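Local coordinates for protein beta-galactosidase (Trichoderma reesei, PDB 3OG2) that probably hydrolyses terminal non-reducing beta-D-galactose residues of beta-D-galactosides, as a secreted glycoprotein of glycoside hydrolase family 35, at residues Asn120-Gly125 against Leu787-Thr792; Pro681-Arg686 against Ser704-His709; Asn689-Pro694 against Gly794-Lys799; Ser731-Ser736 against Lys799-Ile804. All blocks are in the same frame, centred on the assembly; numbering follows the deposited sequence.

Contact 1. Residues Asn120-Gly125 against Leu787-Thr792; sequences NAEVSG and LDENWT. With GLC (alpha-D-glucopyranose), chain C.
Ser124 and Gly125 meet Leu787 at the tight end of this contact. Leu787 N donates a nearly straight hydrogen bond to Ser124 OG, 2.8 Å away. Gly125 N returns one to Leu787 O at 2.9 Å with the hydrogen in line (180°), though from above the carbonyl plane. Gly125 CA lies 3.2 Å from Asp788 O in a CH...O contact. In the middle, Glu789 runs extended beyond CG (chi2 172°), and its OE2 accepts from Glu122 N at 2.8 Å. The Asn120 amide stacks on this carboxylate, planes 19° apart, and its OD1 is also bonded to Tyr118. The loop 120-125 follows strand 110-116 of the TIM barrel. Asn120, Ala121 and Glu122 line the galactose site, which holds galactose in another structure of the enzyme but not in this model. The 787-792 loop follows strand 775-782 of an all-beta domain and ends beside the pocket. The sugar side is wetter. Water 1 lies 2.8 Å from GLC O4 of a glycan. It bridges two carboxylates, donating to Glu122 OE2 and Glu789 OE1. Glu122 OE1 is hydrogen-bonded to Tyr342 OH. Trp791 offers its ring edge to Asn120 OD1, and its NE1 is bonded to galactose-binding Glu180.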
loop_
_atom_site.group_PDB
_atom_site.type_symbol
_atom_site.label_atom_id
_atom_site.label_comp_id
_atom_site.label_asym_id
_atom_site.label_seq_id
_atom_site.Cartn_x
_atom_site.Cartn_y
_atom_site.Cartn_z
ATOM N N ASN A 120 -4.964 11.453 -5.026
ATOM C CA ASN A 120 -4.042 10.905 -6.052
ATOM C C ASN A 120 -4.044 9.387 -5.896
ATOM O O ASN A 120 -5.024 8.759 -6.310
ATOM C CB ASN A 120 -2.653 11.575 -5.943
ATOM C CG ASN A 120 -1.932 11.547 -7.270
ATOM O OD1 ASN A 120 -2.454 12.065 -8.300
ATOM N ND2 ASN A 120 -0.762 10.928 -7.338
ATOM N N ALA A 121 -3.017 8.793 -5.282
ATOM C CA ALA A 121 -3.103 7.425 -4.773
ATOM C C ALA A 121 -3.195 6.342 -5.809
ATOM O O ALA A 121 -3.407 5.150 -5.493
ATOM C CB ALA A 121 -4.266 7.252 -3.783
ATOM N N GLU A 122 -2.987 6.691 -7.073
ATOM C CA GLU A 122 -3.170 5.737 -8.183
ATOM C C GLU A 122 -4.566 5.092 -8.177
ATOM O O GLU A 122 -4.771 3.970 -8.613
ATOM C CB GLU A 122 -2.068 4.671 -8.200
ATOM C CG GLU A 122 -0.708 5.291 -8.627
ATOM C CD GLU A 122 -0.050 6.100 -7.523
ATOM O OE1 GLU A 122 0.236 5.526 -6.426
ATOM O OE2 GLU A 122 0.264 7.300 -7.752
ATOM N N VAL A 123 -5.556 5.863 -7.694
ATOM C CA VAL A 123 -6.951 5.437 -7.720
ATOM C C VAL A 123 -7.680 6.229 -8.818
ATOM O O VAL A 123 -7.255 7.330 -9.219
ATOM C CB VAL A 123 -7.717 5.595 -6.397
ATOM C CG1 VAL A 123 -6.991 4.800 -5.293
ATOM C CG2 VAL A 123 -7.967 7.042 -5.979
ATOM N N SER A 124 -8.809 5.663 -9.265
ATOM C CA SER A 124 -9.598 6.315 -10.310
ATOM C C SER A 124 -9.957 7.748 -9.861
ATOM O O SER A 124 -10.436 7.957 -8.743
ATOM C CB SER A 124 -10.879 5.509 -10.540
ATOM O OG SER A 124 -11.582 6.100 -11.635
ATOM N N GLY A 125 -9.718 8.707 -10.750
ATOM C CA GLY A 125 -9.993 10.140 -10.560
ATOM C C GLY A 125 -9.083 10.754 -9.512
ATOM O O GLY A 125 -9.337 11.913 -9.082
ATOM N N LEU A 787 -10.679 6.560 -14.294
ATOM C CA LEU A 787 -10.563 7.980 -14.632
ATOM C C LEU A 787 -9.171 8.454 -14.232
ATOM O O LEU A 787 -8.564 7.930 -13.259
ATOM C CB LEU A 787 -11.629 8.768 -13.848
ATOM C CG LEU A 787 -13.055 8.258 -14.133
ATOM C CD1 LEU A 787 -14.076 9.110 -13.389
ATOM C CD2 LEU A 787 -13.331 8.256 -15.636
ATOM N N ASP A 788 -8.635 9.387 -14.998
ATOM C CA ASP A 788 -7.278 9.837 -14.736
ATOM C C ASP A 788 -7.203 10.636 -13.424
ATOM O O ASP A 788 -8.200 11.196 -12.946
ATOM C CB ASP A 788 -6.785 10.740 -15.877
ATOM C CG ASP A 788 -6.584 9.969 -17.181
ATOM O OD1 ASP A 788 -6.463 8.716 -17.212
ATOM O OD2 ASP A 788 -6.499 10.611 -18.258
ATOM N N GLU A 789 -5.988 10.697 -12.877
ATOM C CA GLU A 789 -5.650 11.581 -11.788
ATOM C C GLU A 789 -5.636 13.047 -12.221
ATOM O O GLU A 789 -5.817 13.403 -13.397
ATOM C CB GLU A 789 -4.253 11.169 -11.212
ATOM C CG GLU A 789 -4.360 9.865 -10.424
ATOM C CD GLU A 789 -2.992 9.357 -10.026
ATOM O OE1 GLU A 789 -2.011 9.538 -10.853
ATOM O OE2 GLU A 789 -2.856 8.786 -8.937
ATOM N N ASN A 790 -5.458 13.915 -11.203
ATOM C CA ASN A 790 -5.511 15.365 -11.394
ATOM C C ASN A 790 -4.412 16.004 -10.568
ATOM O O ASN A 790 -4.617 16.894 -9.737
ATOM C CB ASN A 790 -6.901 15.889 -10.964
ATOM C CG ASN A 790 -7.239 17.192 -11.662
ATOM O OD1 ASN A 790 -7.983 17.168 -12.643
ATOM N ND2 ASN A 790 -6.729 18.343 -11.198
ATOM N N TRP A 791 -3.170 15.532 -10.832
ATOM C CA TRP A 791 -2.049 15.893 -9.983
ATOM C C TRP A 791 -1.620 17.328 -10.139
ATOM O O TRP A 791 -1.029 17.906 -9.211
ATOM C CB TRP A 791 -0.843 14.949 -10.229
ATOM C CG TRP A 791 0.192 15.195 -9.175
ATOM C CD1 TRP A 791 0.244 14.647 -7.929
ATOM C CD2 TRP A 791 1.329 16.057 -9.281
ATOM N NE1 TRP A 791 1.325 15.107 -7.252
ATOM C CE2 TRP A 791 2.025 15.979 -8.047
ATOM C CE3 TRP A 791 1.765 16.872 -10.352
ATOM C CZ2 TRP A 791 3.179 16.699 -7.819
ATOM C CZ3 TRP A 791 2.938 17.599 -10.112
ATOM C CH2 TRP A 791 3.594 17.489 -8.874
ATOM N N THR A 792 -1.874 17.978 -11.251
ATOM C CA THR A 792 -1.438 19.377 -11.464
ATOM C C THR A 792 -2.697 20.243 -11.384
ATOM O O THR A 792 -3.571 20.233 -12.251
ATOM C CB THR A 792 -0.805 19.544 -12.820
ATOM O OG1 THR A 792 0.364 18.679 -12.881
ATOM C CG2 THR A 792 -0.375 20.983 -13.077
HETATM C C1 GLC C . 3.907 9.354 -14.169
HETATM C C2 GLC C . 4.624 10.117 -13.081
HETATM C C3 GLC C . 3.862 10.419 -11.812
HETATM C C4 GLC C . 2.385 10.662 -12.071
HETATM C C5 GLC C . 1.863 9.474 -12.907
HETATM C C6 GLC C . 0.387 9.392 -12.831
HETATM O O2 GLC C . 5.826 9.464 -12.732
HETATM O O3 GLC C . 4.449 11.564 -11.218
HETATM O O4 GLC C . 1.644 10.726 -10.867
HETATM O O5 GLC C . 2.494 9.497 -14.171
HETATM O O6 GLC C . -0.411 8.885 -13.834
HETATM O O HOH W 1 0.200 8.419 -10.056
#

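Contact 2. Residues Pro681-Arg686 against Ser704-His709; sequences PLANLR and SDYGFH
Tyr706 and Leu685 come at each other from opposite directions. The methyl CD1 of Leu685 lies over one face of the Tyr706 ring, 3.8 Å from the ring centroid and 27° off its normal, a CH-pi contact. Leu685 CD1 is shifted toward the rim and lies 3.4 Å from Tyr706 CE2. With CG beside its own backbone N (chi1 -62°), Tyr706 reaches across to the 681-686 loop, and its hydroxyl ends among the backbone atoms there. Leu685 N donates to Tyr706 OH at 3.2 Å, with an angle of 158° at the hydrogen. The same oxygen is also bonded to Ser700 O, so the hydroxyl is held by two bonds. Ala683 centres an inverse gamma turn, which bends the loop around the end of the ring. Ala683 CB packs 4.0 Å from Tyr706 CZ. Both segments belong to the long connection between strands 663-666 and 713-720, in a second all-beta domain of the enzyme. Strand 820-824 lies against them: Leu823 touches both Ala683 and Tyr706, and Pro681 and Ala683 make backbone hydrogen bonds to that strand. At the start of the first segment, Pro681 meets the edge of the Phe708 ring, close to its plane. Pro681 CG is 4.0 Å from Phe708 CZ, a lighter apolar touch. Asp705 OD2 is bonded to Ser700 OG and Ser688 OG.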
loop_
_atom_site.group_PDB
_atom_site.type_symbol
_atom_site.label_atom_id
_atom_site.label_comp_id
_atom_site.label_asym_id
_atom_site.label_seq_id
_atom_site.Cartn_x
_atom_site.Cartn_y
_atom_site.Cartn_z
ATOM N N PRO A 681 -30.668 4.300 -21.699
ATOM C CA PRO A 681 -30.577 5.769 -21.701
ATOM C C PRO A 681 -30.276 6.339 -23.068
ATOM O O PRO A 681 -29.438 5.819 -23.836
ATOM C CB PRO A 681 -29.375 6.054 -20.764
ATOM C CG PRO A 681 -29.451 4.878 -19.811
ATOM C CD PRO A 681 -29.724 3.704 -20.727
ATOM N N LEU A 682 -30.965 7.432 -23.416
ATOM C CA LEU A 682 -30.686 8.119 -24.657
ATOM C C LEU A 682 -29.474 9.000 -24.487
ATOM O O LEU A 682 -29.324 9.716 -23.480
ATOM C CB LEU A 682 -31.867 9.027 -25.033
ATOM C CG LEU A 682 -33.214 8.311 -25.190
ATOM C CD1 LEU A 682 -34.246 9.347 -25.671
ATOM C CD2 LEU A 682 -33.061 7.111 -26.123
ATOM N N ALA A 683 -28.572 8.998 -25.451
ATOM C CA ALA A 683 -27.411 9.907 -25.426
ATOM C C ALA A 683 -27.841 11.136 -26.209
ATOM O O ALA A 683 -27.471 11.225 -27.386
ATOM C CB ALA A 683 -26.167 9.275 -26.057
ATOM N N ASN A 684 -28.649 11.979 -25.576
ATOM C CA ASN A 684 -29.268 13.050 -26.331
ATOM C C ASN A 684 -28.925 14.413 -25.746
ATOM O O ASN A 684 -29.582 15.425 -26.087
ATOM C CB ASN A 684 -30.788 12.864 -26.392
ATOM C CG ASN A 684 -31.426 12.845 -25.009
ATOM O OD1 ASN A 684 -30.748 12.982 -23.974
ATOM N ND2 ASN A 684 -32.736 12.686 -25.012
ATOM N N LEU A 685 -27.925 14.527 -24.900
ATOM C CA LEU A 685 -27.521 15.801 -24.362
ATOM C C LEU A 685 -26.750 16.598 -25.387
ATOM O O LEU A 685 -25.675 16.139 -25.821
ATOM C CB LEU A 685 -26.631 15.617 -23.100
ATOM C CG LEU A 685 -27.410 14.882 -21.969
ATOM C CD1 LEU A 685 -26.487 14.560 -20.800
ATOM C CD2 LEU A 685 -28.669 15.677 -21.573
ATOM N N ARG A 686 -27.273 17.749 -25.758
ATOM C CA ARG A 686 -26.620 18.493 -26.843
ATOM C C ARG A 686 -25.477 19.391 -26.356
ATOM O O ARG A 686 -24.722 19.927 -27.169
ATOM C CB ARG A 686 -27.662 19.326 -27.625
ATOM C CG ARG A 686 -28.790 18.419 -28.178
ATOM C CD ARG A 686 -29.519 19.221 -29.285
ATOM N NE ARG A 686 -28.398 19.595 -30.137
ATOM C CZ ARG A 686 -27.635 18.787 -30.892
ATOM N NH1 ARG A 686 -27.842 17.463 -30.960
ATOM N NH2 ARG A 686 -26.651 19.355 -31.581
ATOM N N SER A 704 -19.475 9.903 -18.216
ATOM C CA SER A 704 -19.751 10.566 -16.938
ATOM C C SER A 704 -20.817 11.630 -17.104
ATOM O O SER A 704 -21.434 12.011 -16.074
ATOM C CB SER A 704 -18.483 11.207 -16.351
ATOM O OG SER A 704 -17.604 10.185 -15.862
ATOM N N ASP A 705 -21.067 12.111 -18.311
ATOM C CA ASP A 705 -22.125 13.099 -18.495
ATOM C C ASP A 705 -23.473 12.475 -18.256
ATOM O O ASP A 705 -24.445 13.224 -18.009
ATOM C CB ASP A 705 -22.120 13.682 -19.894
ATOM C CG ASP A 705 -21.049 14.787 -20.069
ATOM O OD1 ASP A 705 -20.366 15.155 -19.088
ATOM O OD2 ASP A 705 -20.939 15.298 -21.219
ATOM N N TYR A 706 -23.612 11.161 -18.272
ATOM C CA TYR A 706 -24.865 10.444 -18.051
ATOM C C TYR A 706 -24.817 9.625 -16.763
ATOM O O TYR A 706 -25.710 8.796 -16.516
ATOM C CB TYR A 706 -25.113 9.521 -19.252
ATOM C CG TYR A 706 -25.264 10.299 -20.550
ATOM C CD1 TYR A 706 -24.146 10.600 -21.323
ATOM C CD2 TYR A 706 -26.509 10.702 -20.976
ATOM C CE1 TYR A 706 -24.268 11.307 -22.514
ATOM C CE2 TYR A 706 -26.640 11.421 -22.195
ATOM C CZ TYR A 706 -25.534 11.703 -22.950
ATOM O OH TYR A 706 -25.698 12.410 -24.131
ATOM N N GLY A 707 -23.780 9.861 -15.937
ATOM C CA GLY A 707 -23.737 9.165 -14.651
ATOM C C GLY A 707 -22.980 7.864 -14.636
ATOM O O GLY A 707 -23.085 7.132 -13.611
ATOM N N PHE A 708 -22.242 7.534 -15.704
ATOM C CA PHE A 708 -21.536 6.270 -15.812
ATOM C C PHE A 708 -20.035 6.520 -15.634
ATOM O O PHE A 708 -19.433 7.090 -16.560
ATOM C CB PHE A 708 -21.803 5.605 -17.175
ATOM C CG PHE A 708 -23.292 5.338 -17.380
ATOM C CD1 PHE A 708 -23.987 4.486 -16.536
ATOM C CD2 PHE A 708 -23.935 5.959 -18.451
ATOM C CE1 PHE A 708 -25.323 4.250 -16.777
ATOM C CE2 PHE A 708 -25.275 5.771 -18.684
ATOM C CZ PHE A 708 -25.959 4.896 -17.824
ATOM N N HIS A 709 -19.479 6.074 -14.519
ATOM C CA HIS A 709 -18.095 6.426 -14.177
ATOM C C HIS A 709 -17.160 5.234 -14.097
ATOM O O HIS A 709 -15.954 5.447 -13.854
ATOM C CB HIS A 709 -18.058 7.129 -12.774
ATOM C CG HIS A 709 -19.054 8.252 -12.759
ATOM N ND1 HIS A 709 -19.057 9.259 -13.733
ATOM C CD2 HIS A 709 -20.115 8.423 -11.928
ATOM C CE1 HIS A 709 -20.094 10.054 -13.441
ATOM N NE2 HIS A 709 -20.734 9.582 -12.361
#

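Contact 3. Residues Asn689-Pro694 against Gly794-Lys799. With NAG (2-acetamido-2-deoxy-beta-D-glucopyranose), chain E.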
loop_
_atom_site.group_PDB
_atom_site.type_symbol
_atom_site.label_atom_id
_atom_site.label_comp_id
_atom_site.label_asym_id
_atom_site.label_seq_id
_atom_site.Cartn_x
_atom_site.Cartn_y
_atom_site.Cartn_z
ATOM N N ASN A 689 -21.111 19.965 -19.627
ATOM C CA ASN A 689 -20.429 20.847 -18.687
ATOM C C ASN A 689 -18.942 20.534 -18.624
ATOM O O ASN A 689 -18.252 21.182 -17.818
ATOM C CB ASN A 689 -21.000 20.632 -17.282
ATOM C CG ASN A 689 -22.326 21.267 -17.059
ATOM O OD1 ASN A 689 -22.792 22.036 -17.912
ATOM N ND2 ASN A 689 -23.006 21.050 -15.938
ATOM N N ASN A 690 -18.505 19.546 -19.386
ATOM C CA ASN A 690 -17.097 19.161 -19.420
ATOM C C ASN A 690 -16.285 20.247 -20.128
ATOM O O ASN A 690 -16.264 20.382 -21.336
ATOM C CB ASN A 690 -16.883 17.809 -20.065
ATOM C CG ASN A 690 -15.460 17.315 -19.801
ATOM O OD1 ASN A 690 -14.497 18.039 -19.756
ATOM N ND2 ASN A 690 -15.322 16.010 -19.548
ATOM N N THR A 691 -15.607 21.062 -19.318
ATOM C CA THR A 691 -14.880 22.188 -19.862
ATOM C C THR A 691 -13.502 21.756 -20.305
ATOM O O THR A 691 -12.788 22.523 -20.978
ATOM C CB THR A 691 -14.788 23.286 -18.777
ATOM O OG1 THR A 691 -14.419 22.701 -17.499
ATOM C CG2 THR A 691 -16.136 23.986 -18.596
ATOM N N TYR A 692 -13.049 20.552 -19.982
ATOM C CA TYR A 692 -11.727 20.075 -20.369
ATOM C C TYR A 692 -11.733 19.473 -21.769
ATOM O O TYR A 692 -10.717 19.526 -22.451
ATOM C CB TYR A 692 -11.320 18.982 -19.408
ATOM C CG TYR A 692 -9.962 18.381 -19.565
ATOM C CD1 TYR A 692 -8.816 19.083 -19.244
ATOM C CD2 TYR A 692 -9.796 17.099 -20.036
ATOM C CE1 TYR A 692 -7.562 18.535 -19.387
ATOM C CE2 TYR A 692 -8.563 16.515 -20.182
ATOM C CZ TYR A 692 -7.448 17.243 -19.855
ATOM O OH TYR A 692 -6.196 16.667 -19.997
ATOM N N ALA A 693 -12.837 18.895 -22.200
ATOM C CA ALA A 693 -12.957 18.256 -23.498
ATOM C C ALA A 693 -14.242 18.747 -24.164
ATOM O O ALA A 693 -15.239 18.033 -24.178
ATOM C CB ALA A 693 -12.960 16.722 -23.368
ATOM N N PRO A 694 -14.238 19.941 -24.711
ATOM C CA PRO A 694 -15.439 20.492 -25.370
ATOM C C PRO A 694 -15.944 19.526 -26.424
ATOM O O PRO A 694 -15.208 18.823 -27.125
ATOM C CB PRO A 694 -14.915 21.775 -26.019
ATOM C CG PRO A 694 -13.680 22.141 -25.279
ATOM C CD PRO A 694 -13.086 20.890 -24.723
ATOM N N GLY A 794 -5.216 23.019 -11.927
ATOM C CA GLY A 794 -5.405 23.955 -13.036
ATOM C C GLY A 794 -5.383 23.217 -14.370
ATOM O O GLY A 794 -5.753 23.829 -15.356
ATOM N N ASP A 795 -4.950 21.970 -14.353
ATOM C CA ASP A 795 -5.012 21.083 -15.500
ATOM C C ASP A 795 -6.058 20.056 -15.107
ATOM O O ASP A 795 -5.713 19.185 -14.268
ATOM C CB ASP A 795 -3.673 20.424 -15.722
ATOM C CG ASP A 795 -3.652 19.490 -16.903
ATOM O OD1 ASP A 795 -4.735 19.448 -17.496
ATOM O OD2 ASP A 795 -2.591 18.870 -17.197
ATOM N N ASP A 796 -7.240 20.158 -15.604
ATOM C CA ASP A 796 -8.361 19.308 -15.173
ATOM C C ASP A 796 -8.280 17.921 -15.786
ATOM O O ASP A 796 -9.275 17.434 -16.344
ATOM C CB ASP A 796 -9.665 20.017 -15.579
ATOM C CG ASP A 796 -10.218 21.029 -14.594
ATOM O OD1 ASP A 796 -9.720 21.137 -13.469
ATOM O OD2 ASP A 796 -11.177 21.759 -14.963
ATOM N N SER A 797 -7.107 17.277 -15.693
ATOM C CA SER A 797 -6.940 15.996 -16.358
ATOM C C SER A 797 -7.868 14.898 -15.899
ATOM O O SER A 797 -8.145 13.962 -16.677
ATOM C CB SER A 797 -5.481 15.519 -16.163
ATOM O OG SER A 797 -5.132 15.537 -14.790
ATOM N N MET A 798 -8.398 14.980 -14.675
ATOM C CA MET A 798 -9.390 13.948 -14.256
ATOM C C MET A 798 -10.650 14.019 -15.108
ATOM O O MET A 798 -11.405 13.046 -15.182
ATOM C CB MET A 798 -9.648 14.148 -12.757
ATOM C CG MET A 798 -10.824 13.306 -12.257
ATOM S SD MET A 798 -12.357 14.305 -12.289
ATOM C CE MET A 798 -13.544 12.951 -12.146
ATOM N N LYS A 799 -10.889 15.178 -15.766
ATOM C CA LYS A 799 -12.093 15.311 -16.588
ATOM C C LYS A 799 -11.944 14.657 -17.947
ATOM O O LYS A 799 -12.892 14.763 -18.740
ATOM C CB LYS A 799 -12.448 16.811 -16.756
ATOM C CG LYS A 799 -12.813 17.457 -15.406
ATOM C CD LYS A 799 -13.293 18.896 -15.659
ATOM C CE LYS A 799 -13.630 19.574 -14.334
ATOM N NZ LYS A 799 -13.807 21.057 -14.571
HETATM C C1 NAG E . -24.319 21.532 -15.415
HETATM C C2 NAG E . -25.176 20.535 -14.614
HETATM C C3 NAG E . -26.415 21.150 -13.987
HETATM C C4 NAG E . -26.110 22.452 -13.223
HETATM C C5 NAG E . -25.205 23.320 -14.115
HETATM C C6 NAG E . -24.871 24.636 -13.404
HETATM C C7 NAG E . -25.306 18.094 -14.896
HETATM C C8 NAG E . -26.130 17.051 -15.629
HETATM N N2 NAG E . -25.525 19.340 -15.327
HETATM O O3 NAG E . -27.087 20.248 -13.117
HETATM O O4 NAG E . -27.349 23.120 -12.953
HETATM O O5 NAG E . -24.015 22.579 -14.474
HETATM O O6 NAG E . -24.439 25.664 -14.266
HETATM O O7 NAG E . -24.822 17.765 -13.800
HETATM O O HOH W 2 -16.233 20.227 -16.416
HETATM O O HOH W 3 -11.589 22.424 -17.543
#
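An Asx turn at Asn690, just after the N-glycosylated Asn689, packs against the short 3-10 turn that includes Met798 and Lys799. Asn690 OD1 takes two backbone bonds in its own loop, from Tyr692 N at 2.9 Å in the carbonyl plane and from Ala693 N above that plane. Across the contact, Asn690 ND2 donates to Lys799 O at 2.8 Å, nearly straight at 171°, with the acceptor in the amide plane. Three bonds therefore fix the rotation of this side chain. Tyr692 has its CG anti to the backbone N (chi1 -177°), which lays the ring across Asp796 and Ser797. Asp796 O sits over one ring face, 3.4 Å from Tyr692 CD1, while Asp795 OD1 lies at the ring edge. Ser797 CA makes an off-centre CH-pi contact with the ring. Tyr692 CB rests on Lys799 CB at 3.6 Å. From there the lysine chain runs out extended to a salt bridge, Lys799 NZ to Asp796 OD2 at 2.8 Å. Val135 O and Gly137 O also accept from NZ, so the ammonium group is tied to the family 35 catalytic domain. Water 3 donates to Thr691 OG1 and Asp796 OD2 and bridges the two loops. Thr691 OG1 is also hydrogen-bonded to Lys136 O. Asn689 ND2 is covalently joined to NAG C1. Asn689-Asn690-Thr691 is an Asn-X-Thr sequon of N-linked glycosylation.

Contact 4. Residues Ser731-Ser736 against Lys799-Ile804; sequences STQGGS and KAPRGI
Gln733 reaches over Pro801 and crosses the Arg802 side chain at a slant. Gln733 CB passes Pro801 O at 3.9 Å. Gln733 CG lies closer to that oxygen and 3.8 Å from Arg802 NH1. The chain stays extended (chi1 177°), which brings the amide beyond the end of the strand pair. There Gln733 NE2 donates to Pro801 O at 2.8 Å, with an angle of 169° and the acceptor in the amide plane. NE2 also packs on Pro801 CD. Arg802 NH1 gives a second bond to the same carbonyl, from above its plane, so Pro801 O is gripped by two donors. The guanidinium stands almost perpendicular to the amide, with the planes 87° apart. One of its faces lies against the Gly734-Gly735 backbone, and Gly735 CA is 3.5 Å from Arg802 NH2. NH2 itself is bonded to Gly786 O and forms a salt bridge with Asp788. In the backbone, Gln733 and Gly803 form an antiparallel hydrogen-bonded pair, with N to O distances of 2.9 Å both ways. Thr732 and Ile804 are the next, non-hydrogen-bonded pair. Strand 726-733 runs between 803-811 and 760-767 in a three-stranded antiparallel sheet, while Arg802 and Ile804 touch strand 713-720 of a neighbouring sheet.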
loop_
_atom_site.group_PDB
_atom_site.type_symbol
_atom_site.label_atom_id
_atom_site.label_comp_id
_atom_site.label_asym_id
_atom_site.label_seq_id
_atom_site.Cartn_x
_atom_site.Cartn_y
_atom_site.Cartn_z
ATOM N N SER A 731 -13.532 7.909 -32.938
ATOM C CA SER A 731 -12.500 8.247 -31.978
ATOM C C SER A 731 -12.982 7.864 -30.597
ATOM O O SER A 731 -13.994 8.423 -30.120
ATOM C CB SER A 731 -12.170 9.739 -32.117
ATOM O OG SER A 731 -11.152 10.112 -31.202
ATOM N N THR A 732 -12.335 6.861 -30.011
ATOM C CA THR A 732 -12.735 6.374 -28.679
ATOM C C THR A 732 -11.695 6.671 -27.641
ATOM O O THR A 732 -10.500 6.849 -27.922
ATOM C CB THR A 732 -13.071 4.858 -28.714
ATOM O OG1 THR A 732 -11.906 4.137 -29.212
ATOM C CG2 THR A 732 -14.269 4.548 -29.592
ATOM N N GLN A 733 -12.104 6.720 -26.369
ATOM C CA GLN A 733 -11.154 7.014 -25.302
ATOM C C GLN A 733 -11.580 6.221 -24.085
ATOM O O GLN A 733 -12.714 6.376 -23.581
ATOM C CB GLN A 733 -11.107 8.516 -25.022
ATOM C CG GLN A 733 -10.160 8.809 -23.847
ATOM C CD GLN A 733 -9.750 10.258 -23.827
ATOM O OE1 GLN A 733 -8.788 10.635 -24.524
ATOM N NE2 GLN A 733 -10.463 11.106 -23.073
ATOM N N GLY A 734 -10.676 5.404 -23.564
ATOM C CA GLY A 734 -10.978 4.606 -22.379
ATOM C C GLY A 734 -9.935 4.697 -21.281
ATOM O O GLY A 734 -10.056 4.015 -20.276
ATOM N N GLY A 735 -8.885 5.514 -21.446
ATOM C CA GLY A 735 -7.791 5.470 -20.469
ATOM C C GLY A 735 -6.702 4.512 -20.970
ATOM O O GLY A 735 -6.979 3.643 -21.826
ATOM N N SER A 736 -5.491 4.652 -20.453
ATOM C CA SER A 736 -4.385 3.800 -20.902
ATOM C C SER A 736 -4.790 2.309 -20.884
ATOM O O SER A 736 -5.430 1.820 -19.950
ATOM C CB SER A 736 -3.222 3.926 -19.916
ATOM O OG SER A 736 -2.821 5.291 -19.839
ATOM N N LYS A 799 -10.889 15.178 -15.766
ATOM C CA LYS A 799 -12.093 15.311 -16.588
ATOM C C LYS A 799 -11.944 14.657 -17.947
ATOM O O LYS A 799 -12.892 14.763 -18.740
ATOM C CB LYS A 799 -12.448 16.811 -16.756
ATOM C CG LYS A 799 -12.813 17.457 -15.406
ATOM C CD LYS A 799 -13.293 18.896 -15.659
ATOM C CE LYS A 799 -13.630 19.574 -14.334
ATOM N NZ LYS A 799 -13.807 21.057 -14.571
ATOM N N ALA A 800 -10.817 13.987 -18.256
ATOM C CA ALA A 800 -10.730 13.297 -19.549
ATOM C C ALA A 800 -11.891 12.317 -19.693
ATOM O O ALA A 800 -12.025 11.436 -18.839
ATOM C CB ALA A 800 -9.413 12.563 -19.665
ATOM N N PRO A 801 -12.747 12.457 -20.678
ATOM C CA PRO A 801 -13.943 11.598 -20.733
ATOM C C PRO A 801 -13.636 10.172 -21.138
ATOM O O PRO A 801 -12.545 9.817 -21.617
ATOM C CB PRO A 801 -14.843 12.295 -21.748
ATOM C CG PRO A 801 -13.986 13.178 -22.517
ATOM C CD PRO A 801 -12.767 13.544 -21.659
ATOM N N ARG A 802 -14.672 9.369 -20.971
ATOM C CA ARG A 802 -14.621 7.967 -21.429
ATOM C C ARG A 802 -15.765 7.779 -22.383
ATOM O O ARG A 802 -16.915 8.196 -22.068
ATOM C CB ARG A 802 -14.763 6.990 -20.269
ATOM C CG ARG A 802 -13.662 7.244 -19.219
ATOM C CD ARG A 802 -12.324 6.769 -19.759
ATOM N NE ARG A 802 -11.179 6.920 -18.870
ATOM C CZ ARG A 802 -10.210 7.836 -19.073
ATOM N NH1 ARG A 802 -10.282 8.727 -20.053
ATOM N NH2 ARG A 802 -9.183 7.823 -18.243
ATOM N N GLY A 803 -15.525 7.150 -23.544
ATOM C CA GLY A 803 -16.593 6.912 -24.489
ATOM C C GLY A 803 -16.110 7.315 -25.877
ATOM O O GLY A 803 -15.001 6.945 -26.311
ATOM N N ILE A 804 -16.971 8.020 -26.592
ATOM C CA ILE A 804 -16.693 8.399 -27.982
ATOM C C ILE A 804 -16.420 9.889 -28.000
ATOM O O ILE A 804 -17.264 10.692 -27.636
ATOM C CB ILE A 804 -17.861 8.022 -28.909
ATOM C CG1 ILE A 804 -18.048 6.483 -28.917
ATOM C CG2 ILE A 804 -17.666 8.578 -30.321
ATOM C CD1 ILE A 804 -19.354 6.025 -29.522
#

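All four contacts lie on the same side of the chain's centre. Contact 1 joins the TIM barrel to the loop between strands 775-782 and 803-811. Contacts 3 and 4 use later parts of that loop and share Lys799; their centres are about 12 Å apart. Contact 3 is about 13 Å from contact 1, centre to centre, and Glu789 O is probably hydrogen-bonded to Ser797 OG. Along the chain contacts 1, 3 and 4 cross, their segments alternating. Contact 2 is nested inside the loop closed by contact 1, its centre about 22 Å away, and closes before contact 4 opens. One connecting loop thus links the galactose pocket to an all-beta domain far along the sequence.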